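Local coordinates for amidohydrolase 3 domain-containing protein (Pyrococcus furiosus, PDB 3ICJ), which probably hydrolyses carbon-nitrogen bonds other than peptide bonds in a zinc-dependent reaction, although its substrate is not known, at residues F92-A96 with L483-E487; V129-R135 with V158-V163; P151-D157 with V174-I180; R463-L467 with R499-K503. All blocks are in the same frame, centred on the assembly; numbering follows the deposited sequence.

Contact 1: F92-A96 with L483-E487; sequences FVMPA and LGKLE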
loop_
_atom_site.group_PDB
_atom_site.type_symbol
_atom_site.label_atom_id
_atom_site.label_comp_id
_atom_site.label_asym_id
_atom_site.label_seq_id
_atom_site.Cartn_x
_atom_site.Cartn_y
_atom_site.Cartn_z
ATOM N N PHE A 92 14.041 -8.202 22.347
ATOM C CA PHE A 92 12.595 -7.978 22.292
ATOM C C PHE A 92 11.948 -8.627 21.066
ATOM O O PHE A 92 12.533 -8.650 19.988
ATOM C CB PHE A 92 12.281 -6.479 22.351
ATOM C CG PHE A 92 12.750 -5.813 23.630
ATOM C CD1 PHE A 92 11.874 -5.638 24.699
ATOM C CD2 PHE A 92 14.066 -5.378 23.770
ATOM C CE1 PHE A 92 12.310 -5.048 25.897
ATOM C CE2 PHE A 92 14.504 -4.779 24.953
ATOM C CZ PHE A 92 13.621 -4.613 26.014
ATOM N N VAL A 93 10.756 -9.189 21.253
ATOM C CA VAL A 93 9.967 -9.728 20.143
ATOM C C VAL A 93 8.646 -8.933 20.058
ATOM O O VAL A 93 8.130 -8.476 21.076
ATOM C CB VAL A 93 9.707 -11.245 20.317
ATOM C CG1 VAL A 93 8.877 -11.816 19.178
ATOM C CG2 VAL A 93 11.027 -12.032 20.426
ATOM N N MET A 94 8.116 -8.764 18.847
ATOM C CA MET A 94 6.769 -8.167 18.658
ATOM C C MET A 94 6.088 -8.770 17.415
ATOM O O MET A 94 6.785 -9.309 16.538
ATOM C CB MET A 94 6.873 -6.616 18.566
ATOM C CG MET A 94 7.524 -6.029 17.270
ATOM S SD MET A 94 7.347 -4.210 17.073
ATOM C CE MET A 94 5.746 -4.134 16.257
ATOM N N PRO A 95 4.734 -8.679 17.315
ATOM C CA PRO A 95 4.082 -9.112 16.078
ATOM C C PRO A 95 4.663 -8.330 14.902
ATOM O O PRO A 95 4.973 -7.126 15.045
ATOM C CB PRO A 95 2.606 -8.731 16.302
ATOM C CG PRO A 95 2.461 -8.668 17.803
ATOM C CD PRO A 95 3.765 -8.095 18.269
ATOM N N ALA A 96 4.867 -9.018 13.776
ATOM C CA ALA A 96 5.377 -8.369 12.588
ATOM C C ALA A 96 4.383 -7.325 12.074
ATOM O O ALA A 96 3.174 -7.400 12.349
ATOM C CB ALA A 96 5.712 -9.396 11.502
ATOM N N LEU A 483 -4.029 -12.879 12.594
ATOM C CA LEU A 483 -2.785 -12.111 12.487
ATOM C C LEU A 483 -2.806 -10.869 13.378
ATOM O O LEU A 483 -3.877 -10.368 13.714
ATOM C CB LEU A 483 -2.500 -11.714 11.019
ATOM C CG LEU A 483 -1.973 -12.848 10.138
ATOM C CD1 LEU A 483 -2.194 -12.583 8.669
ATOM C CD2 LEU A 483 -0.503 -13.169 10.426
ATOM N N GLY A 484 -1.620 -10.373 13.728
ATOM C CA GLY A 484 -1.455 -9.084 14.413
ATOM C C GLY A 484 -1.114 -9.127 15.892
ATOM O O GLY A 484 -0.749 -8.103 16.474
ATOM N N LYS A 485 -1.265 -10.307 16.497
ATOM C CA LYS A 485 -0.949 -10.566 17.905
ATOM C C LYS A 485 -0.121 -11.845 17.979
ATOM O O LYS A 485 -0.057 -12.600 17.003
ATOM C CB LYS A 485 -2.240 -10.746 18.733
ATOM C CG LYS A 485 -3.101 -9.482 18.903
ATOM C CD LYS A 485 -4.207 -9.724 19.961
ATOM C CE LYS A 485 -5.275 -8.627 19.946
ATOM N NZ LYS A 485 -4.788 -7.297 20.485
ATOM N N LEU A 486 0.534 -12.077 19.116
ATOM C CA LEU A 486 1.244 -13.339 19.359
ATOM C C LEU A 486 0.657 -14.142 20.535
ATOM O O LEU A 486 1.382 -14.800 21.285
ATOM C CB LEU A 486 2.752 -13.103 19.527
ATOM C CG LEU A 486 3.503 -12.542 18.302
ATOM C CD1 LEU A 486 4.941 -12.094 18.663
ATOM C CD2 LEU A 486 3.523 -13.570 17.176
ATOM N N GLU A 487 -0.660 -14.100 20.677
ATOM C CA GLU A 487 -1.360 -14.956 21.653
ATOM C C GLU A 487 -1.513 -16.358 21.060
ATOM O O GLU A 487 -1.271 -16.544 19.872
ATOM C CB GLU A 487 -2.746 -14.386 21.969
ATOM C CG GLU A 487 -2.853 -12.859 21.928
ATOM C CD GLU A 487 -2.956 -12.219 23.300
ATOM O OE1 GLU A 487 -2.245 -12.673 24.236
ATOM O OE2 GLU A 487 -3.752 -11.256 23.430
#

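Contact 2: V129-R135 with V158-V163; sequences VKKGRGR and VIDRPV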
loop_
_atom_site.group_PDB
_atom_site.type_symbol
_atom_site.label_atom_id
_atom_site.label_comp_id
_atom_site.label_asym_id
_atom_site.label_seq_id
_atom_site.Cartn_x
_atom_site.Cartn_y
_atom_site.Cartn_z
ATOM N N VAL A 129 21.449 5.673 -17.500
ATOM C CA VAL A 129 20.425 4.878 -18.183
ATOM C C VAL A 129 21.037 3.595 -18.766
ATOM O O VAL A 129 20.480 2.509 -18.588
ATOM C CB VAL A 129 19.647 5.702 -19.263
ATOM C CG1 VAL A 129 18.598 4.854 -19.958
ATOM C CG2 VAL A 129 18.951 6.875 -18.637
ATOM N N LYS A 130 22.202 3.720 -19.404
ATOM C CA LYS A 130 22.919 2.568 -19.974
ATOM C C LYS A 130 23.265 1.499 -18.940
ATOM O O LYS A 130 23.373 0.323 -19.287
ATOM C CB LYS A 130 24.194 3.009 -20.702
ATOM C CG LYS A 130 24.009 3.371 -22.170
ATOM C CD LYS A 130 25.318 3.891 -22.753
ATOM C CE LYS A 130 25.155 4.358 -24.195
ATOM N NZ LYS A 130 26.396 5.010 -24.716
ATOM N N LYS A 131 23.430 1.907 -17.677
ATOM C CA LYS A 131 23.732 0.980 -16.577
ATOM C C LYS A 131 22.503 0.263 -15.999
ATOM O O LYS A 131 22.618 -0.421 -14.984
ATOM C CB LYS A 131 24.487 1.692 -15.446
ATOM C CG LYS A 131 25.937 1.991 -15.734
ATOM C CD LYS A 131 26.647 2.445 -14.464
ATOM C CE LYS A 131 28.156 2.310 -14.576
ATOM N NZ LYS A 131 28.730 3.348 -15.477
ATOM N N GLY A 132 21.337 0.418 -16.634
ATOM C CA GLY A 132 20.119 -0.320 -16.244
ATOM C C GLY A 132 20.073 -1.709 -16.870
ATOM O O GLY A 132 20.458 -1.885 -18.030
ATOM N N ARG A 133 19.585 -2.694 -16.121
ATOM C CA ARG A 133 19.608 -4.083 -16.578
ATOM C C ARG A 133 18.503 -4.387 -17.591
ATOM O O ARG A 133 18.762 -4.930 -18.666
ATOM C CB ARG A 133 19.510 -5.040 -15.389
ATOM C CG ARG A 133 20.753 -5.886 -15.169
ATOM C CD ARG A 133 21.937 -5.342 -15.952
ATOM N NE ARG A 133 22.737 -4.413 -15.159
ATOM C CZ ARG A 133 23.196 -4.675 -13.940
ATOM N NH1 ARG A 133 22.935 -5.843 -13.368
ATOM N NH2 ARG A 133 23.916 -3.770 -13.291
ATOM N N GLY A 134 17.274 -4.031 -17.236
ATOM C CA GLY A 134 16.064 -4.519 -17.919
ATOM C C GLY A 134 16.095 -4.578 -19.449
ATOM O O GLY A 134 16.817 -3.811 -20.107
ATOM N N ARG A 135 15.300 -5.492 -20.018
ATOM C CA ARG A 135 15.069 -5.534 -21.475
ATOM C C ARG A 135 14.433 -4.211 -21.904
ATOM O O ARG A 135 14.650 -3.747 -23.029
ATOM C CB ARG A 135 14.217 -6.746 -21.901
ATOM C CG ARG A 135 13.035 -7.041 -20.990
ATOM C CD ARG A 135 12.189 -8.245 -21.428
ATOM N NE ARG A 135 10.797 -8.023 -21.034
ATOM C CZ ARG A 135 9.910 -7.331 -21.754
ATOM N NH1 ARG A 135 10.242 -6.802 -22.926
ATOM N NH2 ARG A 135 8.678 -7.163 -21.310
ATOM N N VAL A 158 20.676 6.611 -28.712
ATOM C CA VAL A 158 21.997 5.957 -28.646
ATOM C C VAL A 158 21.961 4.620 -27.865
ATOM O O VAL A 158 22.829 3.767 -28.044
ATOM C CB VAL A 158 23.143 6.901 -28.117
ATOM C CG1 VAL A 158 23.294 8.150 -28.997
ATOM C CG2 VAL A 158 22.935 7.267 -26.654
ATOM N N ILE A 159 20.943 4.450 -27.021
ATOM C CA ILE A 159 20.711 3.223 -26.238
ATOM C C ILE A 159 19.853 2.244 -27.054
ATOM O O ILE A 159 18.758 2.598 -27.499
ATOM C CB ILE A 159 20.010 3.573 -24.898
ATOM C CG1 ILE A 159 20.891 4.533 -24.092
ATOM C CG2 ILE A 159 19.675 2.310 -24.092
ATOM C CD1 ILE A 159 20.122 5.515 -23.269
ATOM N N ASP A 160 20.330 1.011 -27.238
ATOM C CA ASP A 160 19.661 0.085 -28.173
ATOM C C ASP A 160 18.515 -0.780 -27.585
ATOM O O ASP A 160 18.183 -1.848 -28.122
ATOM C CB ASP A 160 20.684 -0.752 -28.966
ATOM C CG ASP A 160 21.403 -1.789 -28.112
ATOM O OD1 ASP A 160 21.278 -1.770 -26.862
ATOM O OD2 ASP A 160 22.105 -2.639 -28.706
ATOM N N ARG A 161 17.966 -0.369 -26.455
ATOM C CA ARG A 161 16.721 -0.955 -26.008
ATOM C C ARG A 161 15.691 0.053 -25.542
ATOM O O ARG A 161 16.059 1.203 -25.364
ATOM C CB ARG A 161 16.969 -2.021 -24.946
ATOM C CG ARG A 161 17.476 -1.518 -23.625
ATOM C CD ARG A 161 18.141 -2.656 -22.866
ATOM N NE ARG A 161 19.492 -2.308 -22.461
ATOM C CZ ARG A 161 19.921 -2.328 -21.208
ATOM N NH1 ARG A 161 21.167 -1.982 -20.927
ATOM N NH2 ARG A 161 19.115 -2.701 -20.239
ATOM N N PRO A 162 14.442 -0.353 -25.350
ATOM C CA PRO A 162 13.421 0.645 -24.979
ATOM C C PRO A 162 13.734 1.338 -23.662
ATOM O O PRO A 162 14.248 0.718 -22.732
ATOM C CB PRO A 162 12.132 -0.175 -24.852
ATOM C CG PRO A 162 12.355 -1.340 -25.727
ATOM C CD PRO A 162 13.817 -1.666 -25.615
ATOM N N VAL A 163 13.455 2.633 -23.626
ATOM C CA VAL A 163 13.800 3.489 -22.503
ATOM C C VAL A 163 12.579 4.352 -22.201
ATOM O O VAL A 163 11.943 4.861 -23.120
ATOM C CB VAL A 163 15.050 4.351 -22.850
ATOM C CG1 VAL A 163 15.135 5.571 -21.987
ATOM C CG2 VAL A 163 16.347 3.520 -22.718
#

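Contact 3: P151-D157 with V174-I180; sequences PTREDLD and VMNSKMI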
loop_
_atom_site.group_PDB
_atom_site.type_symbol
_atom_site.label_atom_id
_atom_site.label_comp_id
_atom_site.label_asym_id
_atom_site.label_seq_id
_atom_site.Cartn_x
_atom_site.Cartn_y
_atom_site.Cartn_z
ATOM N N PRO A 151 15.761 16.542 -22.140
ATOM C CA PRO A 151 16.160 15.304 -22.810
ATOM C C PRO A 151 15.171 14.998 -23.933
ATOM O O PRO A 151 13.988 15.364 -23.845
ATOM C CB PRO A 151 16.083 14.252 -21.697
ATOM C CG PRO A 151 15.033 14.773 -20.736
ATOM C CD PRO A 151 15.043 16.294 -20.871
ATOM N N THR A 152 15.646 14.389 -25.010
ATOM C CA THR A 152 14.761 14.053 -26.109
ATOM C C THR A 152 15.006 12.646 -26.596
ATOM O O THR A 152 16.036 12.020 -26.281
ATOM C CB THR A 152 14.924 14.998 -27.346
ATOM O OG1 THR A 152 16.241 14.847 -27.893
ATOM C CG2 THR A 152 14.640 16.456 -27.014
ATOM N N ARG A 153 14.057 12.190 -27.411
ATOM C CA ARG A 153 14.101 10.939 -28.159
ATOM C C ARG A 153 15.445 10.684 -28.842
ATOM O O ARG A 153 15.971 9.569 -28.780
ATOM C CB ARG A 153 12.968 10.976 -29.196
ATOM C CG ARG A 153 12.865 9.810 -30.118
ATOM C CD ARG A 153 12.069 10.195 -31.371
ATOM N NE ARG A 153 11.719 8.994 -32.128
ATOM C CZ ARG A 153 10.581 8.797 -32.794
ATOM N NH1 ARG A 153 9.629 9.726 -32.810
ATOM N NH2 ARG A 153 10.385 7.644 -33.431
ATOM N N GLU A 154 15.987 11.723 -29.477
ATOM C CA GLU A 154 17.266 11.662 -30.182
ATOM C C GLU A 154 18.480 11.410 -29.257
ATOM O O GLU A 154 19.376 10.635 -29.610
ATOM C CB GLU A 154 17.452 12.924 -31.042
ATOM C CG GLU A 154 18.880 13.180 -31.497
ATOM C CD GLU A 154 18.959 13.903 -32.816
ATOM O OE1 GLU A 154 17.914 14.416 -33.289
ATOM O OE2 GLU A 154 20.074 13.952 -33.379
ATOM N N ASP A 155 18.498 12.035 -28.078
ATOM C CA ASP A 155 19.555 11.781 -27.073
ATOM C C ASP A 155 19.549 10.325 -26.604
ATOM O O ASP A 155 20.603 9.725 -26.379
ATOM C CB ASP A 155 19.378 12.693 -25.852
ATOM C CG ASP A 155 19.429 14.170 -26.208
ATOM O OD1 ASP A 155 20.451 14.613 -26.763
ATOM O OD2 ASP A 155 18.450 14.896 -25.929
ATOM N N LEU A 156 18.351 9.761 -26.467
ATOM C CA LEU A 156 18.193 8.421 -25.909
ATOM C C LEU A 156 18.214 7.325 -26.974
ATOM O O LEU A 156 18.239 6.131 -26.643
ATOM C CB LEU A 156 16.909 8.337 -25.081
ATOM C CG LEU A 156 16.694 9.414 -24.016
ATOM C CD1 LEU A 156 15.283 9.322 -23.488
ATOM C CD2 LEU A 156 17.704 9.276 -22.887
ATOM N N ASP A 157 18.210 7.726 -28.247
ATOM C CA ASP A 157 18.312 6.766 -29.350
ATOM C C ASP A 157 19.692 6.121 -29.473
ATOM O O ASP A 157 19.856 5.183 -30.254
ATOM C CB ASP A 157 17.897 7.398 -30.685
ATOM C CG ASP A 157 16.402 7.305 -30.942
ATOM O OD1 ASP A 157 15.692 6.621 -30.175
ATOM O OD2 ASP A 157 15.940 7.926 -31.922
ATOM N N VAL A 174 10.021 11.166 -20.827
ATOM C CA VAL A 174 10.698 11.112 -22.127
ATOM C C VAL A 174 10.999 9.655 -22.475
ATOM O O VAL A 174 11.284 8.839 -21.585
ATOM C CB VAL A 174 11.976 12.034 -22.190
ATOM C CG1 VAL A 174 13.105 11.513 -21.282
ATOM C CG2 VAL A 174 12.472 12.229 -23.643
ATOM N N MET A 175 10.911 9.328 -23.765
ATOM C CA MET A 175 11.194 7.972 -24.241
ATOM C C MET A 175 12.032 7.991 -25.530
ATOM O O MET A 175 12.104 9.020 -26.214
ATOM C CB MET A 175 9.882 7.155 -24.393
ATOM C CG MET A 175 8.915 7.639 -25.489
ATOM S SD MET A 175 7.262 6.876 -25.400
ATOM C CE MET A 175 6.507 7.911 -24.178
ATOM N N ASN A 176 12.690 6.878 -25.853
ATOM C CA ASN A 176 13.361 6.797 -27.157
ATOM C C ASN A 176 12.431 6.208 -28.229
ATOM O O ASN A 176 11.255 5.926 -27.938
ATOM C CB ASN A 176 14.721 6.088 -27.075
ATOM C CG ASN A 176 14.609 4.627 -26.724
ATOM O OD1 ASN A 176 13.507 4.081 -26.572
ATOM N ND2 ASN A 176 15.759 3.975 -26.591
ATOM N N SER A 177 12.952 6.046 -29.450
ATOM C CA SER A 177 12.168 5.568 -30.597
ATOM C C SER A 177 11.626 4.153 -30.446
ATOM O O SER A 177 10.467 3.899 -30.799
ATOM C CB SER A 177 12.968 5.680 -31.901
ATOM O OG SER A 177 13.276 7.039 -32.166
ATOM N N LYS A 178 12.454 3.255 -29.908
ATOM C CA LYS A 178 12.064 1.863 -29.641
ATOM C C LYS A 178 10.832 1.789 -28.741
ATOM O O LYS A 178 9.887 1.047 -29.024
ATOM C CB LYS A 178 13.219 1.081 -29.006
ATOM C CG LYS A 178 14.218 0.541 -30.010
ATOM C CD LYS A 178 15.125 -0.479 -29.370
ATOM C CE LYS A 178 15.718 -1.423 -30.411
ATOM N NZ LYS A 178 16.806 -0.778 -31.188
ATOM N N MET A 179 10.843 2.589 -27.680
ATOM C CA MET A 179 9.725 2.681 -26.760
ATOM C C MET A 179 8.481 3.283 -27.444
ATOM O O MET A 179 7.377 2.779 -27.262
ATOM C CB MET A 179 10.138 3.486 -25.521
ATOM C CG MET A 179 9.184 3.388 -24.334
ATOM S SD MET A 179 9.140 1.763 -23.530
ATOM C CE MET A 179 7.382 1.671 -23.543
ATOM N N ILE A 180 8.668 4.339 -28.239
ATOM C CA ILE A 180 7.577 4.961 -29.015
ATOM C C ILE A 180 6.893 3.925 -29.926
ATOM O O ILE A 180 5.652 3.870 -29.999
ATOM C CB ILE A 180 8.096 6.171 -29.872
ATOM C CG1 ILE A 180 8.353 7.381 -28.977
ATOM C CG2 ILE A 180 7.094 6.574 -30.954
ATOM C CD1 ILE A 180 9.301 8.396 -29.556
HETATM O O HOH W 1 15.148 3.864 -30.030
#

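Contact 4: R463-L467 with R499-K503; sequences REEAL and RDPLK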
loop_
_atom_site.group_PDB
_atom_site.type_symbol
_atom_site.label_atom_id
_atom_site.label_comp_id
_atom_site.label_asym_id
_atom_site.label_seq_id
_atom_site.Cartn_x
_atom_site.Cartn_y
_atom_site.Cartn_z
ATOM N N ARG A 463 2.481 5.923 21.187
ATOM C CA ARG A 463 3.348 4.905 20.563
ATOM C C ARG A 463 2.734 3.492 20.595
ATOM O O ARG A 463 2.796 2.769 19.591
ATOM C CB ARG A 463 4.757 4.924 21.156
ATOM C CG ARG A 463 5.781 4.221 20.261
ATOM C CD ARG A 463 7.176 4.721 20.564
ATOM N NE ARG A 463 8.179 3.760 20.120
ATOM C CZ ARG A 463 8.754 3.764 18.921
ATOM N NH1 ARG A 463 9.653 2.836 18.613
ATOM N NH2 ARG A 463 8.441 4.703 18.036
ATOM N N GLU A 464 2.116 3.137 21.726
ATOM C CA GLU A 464 1.390 1.863 21.899
ATOM C C GLU A 464 0.280 1.702 20.867
ATOM O O GLU A 464 0.128 0.644 20.257
ATOM C CB GLU A 464 0.736 1.787 23.284
ATOM C CG GLU A 464 1.675 1.778 24.475
ATOM C CD GLU A 464 0.915 1.854 25.784
ATOM O OE1 GLU A 464 -0.331 1.917 25.739
ATOM O OE2 GLU A 464 1.554 1.841 26.857
ATOM N N GLU A 465 -0.512 2.766 20.694
ATOM C CA GLU A 465 -1.644 2.735 19.782
ATOM C C GLU A 465 -1.146 2.580 18.354
ATOM O O GLU A 465 -1.699 1.789 17.607
ATOM C CB GLU A 465 -2.517 3.995 19.903
ATOM C CG GLU A 465 -3.361 4.080 21.187
ATOM C CD GLU A 465 -4.019 5.458 21.380
ATOM O OE1 GLU A 465 -3.339 6.496 21.213
ATOM O OE2 GLU A 465 -5.220 5.507 21.714
ATOM N N ALA A 466 -0.103 3.336 17.984
ATOM C CA ALA A 466 0.462 3.273 16.624
ATOM C C ALA A 466 0.970 1.870 16.282
ATOM O O ALA A 466 0.751 1.384 15.171
ATOM C CB ALA A 466 1.569 4.309 16.438
ATOM N N LEU A 467 1.625 1.220 17.243
ATOM C CA LEU A 467 2.077 -0.165 17.057
ATOM C C LEU A 467 0.896 -1.143 16.954
ATOM O O LEU A 467 0.891 -2.025 16.090
ATOM C CB LEU A 467 3.047 -0.566 18.167
ATOM C CG LEU A 467 4.414 0.146 18.087
ATOM C CD1 LEU A 467 5.116 0.142 19.422
ATOM C CD2 LEU A 467 5.310 -0.428 17.018
ATOM N N ARG A 499 16.355 -3.241 20.658
ATOM C CA ARG A 499 15.810 -2.236 21.583
ATOM C C ARG A 499 14.313 -2.457 21.834
ATOM O O ARG A 499 13.623 -3.047 21.002
ATOM C CB ARG A 499 16.035 -0.816 21.031
ATOM C CG ARG A 499 15.555 -0.636 19.590
ATOM C CD ARG A 499 15.113 0.784 19.238
ATOM N NE ARG A 499 14.757 0.906 17.816
ATOM C CZ ARG A 499 13.568 0.604 17.291
ATOM N NH1 ARG A 499 13.364 0.753 15.987
ATOM N NH2 ARG A 499 12.581 0.153 18.057
ATOM N N ASP A 500 13.828 -1.982 22.983
ATOM C CA ASP A 500 12.395 -1.971 23.301
ATOM C C ASP A 500 11.638 -1.115 22.290
ATOM O O ASP A 500 11.928 0.077 22.157
ATOM C CB ASP A 500 12.155 -1.405 24.705
ATOM C CG ASP A 500 10.777 -1.748 25.262
ATOM O OD1 ASP A 500 10.623 -1.682 26.495
ATOM O OD2 ASP A 500 9.848 -2.089 24.496
ATOM N N PRO A 501 10.655 -1.720 21.587
ATOM C CA PRO A 501 9.841 -0.932 20.668
ATOM C C PRO A 501 8.937 0.103 21.351
ATOM O O PRO A 501 8.457 0.996 20.672
ATOM C CB PRO A 501 9.016 -1.995 19.913
ATOM C CG PRO A 501 8.988 -3.194 20.814
ATOM C CD PRO A 501 10.338 -3.166 21.502
ATOM N N LEU A 502 8.726 0.008 22.668
ATOM C CA LEU A 502 7.931 1.012 23.395
ATOM C C LEU A 502 8.712 2.226 23.940
ATOM O O LEU A 502 8.103 3.181 24.432
ATOM C CB LEU A 502 7.083 0.366 24.497
ATOM C CG LEU A 502 5.798 -0.324 24.012
ATOM C CD1 LEU A 502 4.927 -0.728 25.186
ATOM C CD2 LEU A 502 5.012 0.579 23.096
ATOM N N LYS A 503 10.042 2.199 23.829
ATOM C CA LYS A 503 10.911 3.284 24.331
ATOM C C LYS A 503 11.082 4.485 23.388
ATOM O O LYS A 503 11.050 4.354 22.161
ATOM C CB LYS A 503 12.280 2.723 24.730
ATOM C CG LYS A 503 12.644 2.871 26.211
ATOM C CD LYS A 503 11.550 2.404 27.173
ATOM C CE LYS A 503 11.797 2.989 28.566
ATOM N NZ LYS A 503 10.696 2.711 29.533
#

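Contact 1: F92-A96 with L483-E487
The carbonyl oxygen of Gly484 rests against the ring of Pro95, touching two of its carbons: Gly484 O is 3.4 Å from Pro95 CB and 3.5 Å from Pro95 CG. These are van der Waals contacts; the remaining contacts are between aliphatic groups and the backbone or one another. Gly484 has a positive phi (105°), a backbone shape seen mostly at glycine, and the chain then brings Leu486 back over strand 92-95. With CG beside its own backbone N (chi1 -64°), Leu486 lays CD1 on the peptide link between Met94 and Pro95, 3.7 Å from Pro95 N, while Leu486 CG lies 4.0 Å from Pro95 CG. The same methyl, Leu486 CD1, meets Val93 CG1 at 4.0 Å, the two side chains crossing at about a right angle. Lys485 turns away, and its NZ is hydrogen-bonded to Ser48 OG. Strand 92-102, which runs on to the zinc ligand His101, is paired in parallel with strand 44-49 and antiparallel with strand 494-497. The loop of Leu486 covers the side of it that carries Val93 and Pro95, and Met94 points the other way, onto Leu467 and Thr471 of helix 463-477.

Contact 2: V129-R135 with V158-V163
Val129 overlaps two residues at once through a single methyl: its CG1 lies 3.7 Å from Ile159 CD1, where the side chains cross at about a right angle, and 3.8 Å from Val163 CG2, where the two valines meet tip to tip. Next to this apolar patch, at the surface, the aliphatic part of Lys130 runs obliquely over Ile159, CG to CG1. Beyond the end of helix 122-130 the loop turns its carbonyls to Arg161, which was deposited in two conformers, so the following bonds describe one of them. A bend at chi3 (126°) turns the guanidinium end-on to Gly132 O, which lies near its plane and takes bent bonds from Arg161 NH1 at 3.0 Å and Arg161 NH2 at 2.7 Å. NH2 also donates to Gly134 O at 2.6 Å, again close to the guanidinium plane. Nearer the backbone, Arg161 CB and Pro162 CD rest on Arg135 O, whereas the Arg135 guanidinium leaves for a salt bridge with Asp219. Across this contact the cation thus meets neutral peptide oxygens, and in this conformer it links the loops that lead into strands 137-142 and 163-167.

Contact 3: P151-D157 with V174-I180
The guanidinium of Arg153 carries the delta methyl of Ile180 over one face, CD1 standing 3.3 Å above the plane and displaced toward the rim, while Ser177 OG sits at its edge. The extended side chain, with CG anti to the backbone N (chi1 177°), brings NE to Ser177 OG at 2.5 Å and almost straight (174°); the bond is very short, and its exact length is doubtful. A weak second bond comes from NH2, and Arg153 NH1 is taken by Glu193 O. The hydroxyl in turn donates a hydrogen bond to Asp157 OD2, 2.8 Å from Ser177 OG. Asp157 OD1 accepts from Ser177 N at 2.9 Å, so the carboxylate holds one serine at two points, both through syn lone pairs. A water that donates to Asp157 OD1 accepts from Lys178 N. With one amide of the helix start bonded directly and the next through water, Asp157 would be expected to stay ionised. Asn176 ND2 reaches Leu156 O at 3.3 Å from above the carbonyl plane, but it also donates to Arg161 O. On the apolar side Val174 CG1 touches both Pro151 CG and Leu156 CD1, each 3.8 Å away. Met175 O, buried without a conventional donor, receives a CA-H contact from Arg153. This is a strand-to-helix junction with a classical N-cap: Asn176, between strand 172-175 and helix 177-183, accepts from Met179 N through OD1 (3.2 Å), and Asp157 of segment 151-157 takes the first helix amide.

Contact 4: R463-L467 with R499-K503
Two arginines come together here, Arg463 NH1 lying 4.0 Å from Arg499 NH2 with no carboxylate of either segment between them. Arg499 NH2 is buried by the contact and has no hydrogen-bonding partner in the model, although the Arg499 side chain makes a cation-pi interaction with Trp443 that may offset part of the cost. Arg463 is occupied by a carbonyl: its chain leaves the helix with CG anti to the backbone N (chi1 -162°) and stays extended to NE, which donates to Pro501 O at 2.8 Å. That bond is bent, 133° at the hydrogen, and the oxygen lies 25° out of the guanidinium plane; a weak bond from Arg463 NH1 reaches the same oxygen. The accepting loop has a defined shape. It forms a type I beta turn closed by Lys503 N and Asp500 O, with an Asx turn inside it in which Leu502 N donates to Asp500 OD2 at 3.0 Å. The carboxylate oxygen is met from above its plane and has a second partner in Tyr46 OH. In the apolar part, Leu502 CD2 packs on Leu467 CD1 at 3.7 Å, and Leu467 CD1 is equally close to Pro501 O. The contact fastens the first turn of helix 463-477 to the last modelled residues of the chain. Helix 442-451 supports Arg463 and Leu467 through Ile446, while Pro501 rests on Phe92 and Met94 of strand 92-102, and Leu502 reaches Tyr46 and Val52 on strands 44-49 and 52-55.

In the fold
Contact 1 opens first, at strand 92-102, and closes only 387 residues later, enclosing contacts 2 and 3. These two cross: segments 129-135 and 151-157 come first, followed by 158-163 and 174-180, so their segments alternate along the chain, and they lie by strands 137-142, 163-167 and 172-175 of one mixed sheet. Contact 4 starts on helix 463-477, before contact 1 closes, and ends at 499-503, so contacts 1 and 4 also cross. They touch, with Phe92 packed on residues 499-501, and join early strands to the C-terminal part of the chain. Contacts 1 and 3, with centres about 50 Å apart, lie on opposite sides of the chain's centre.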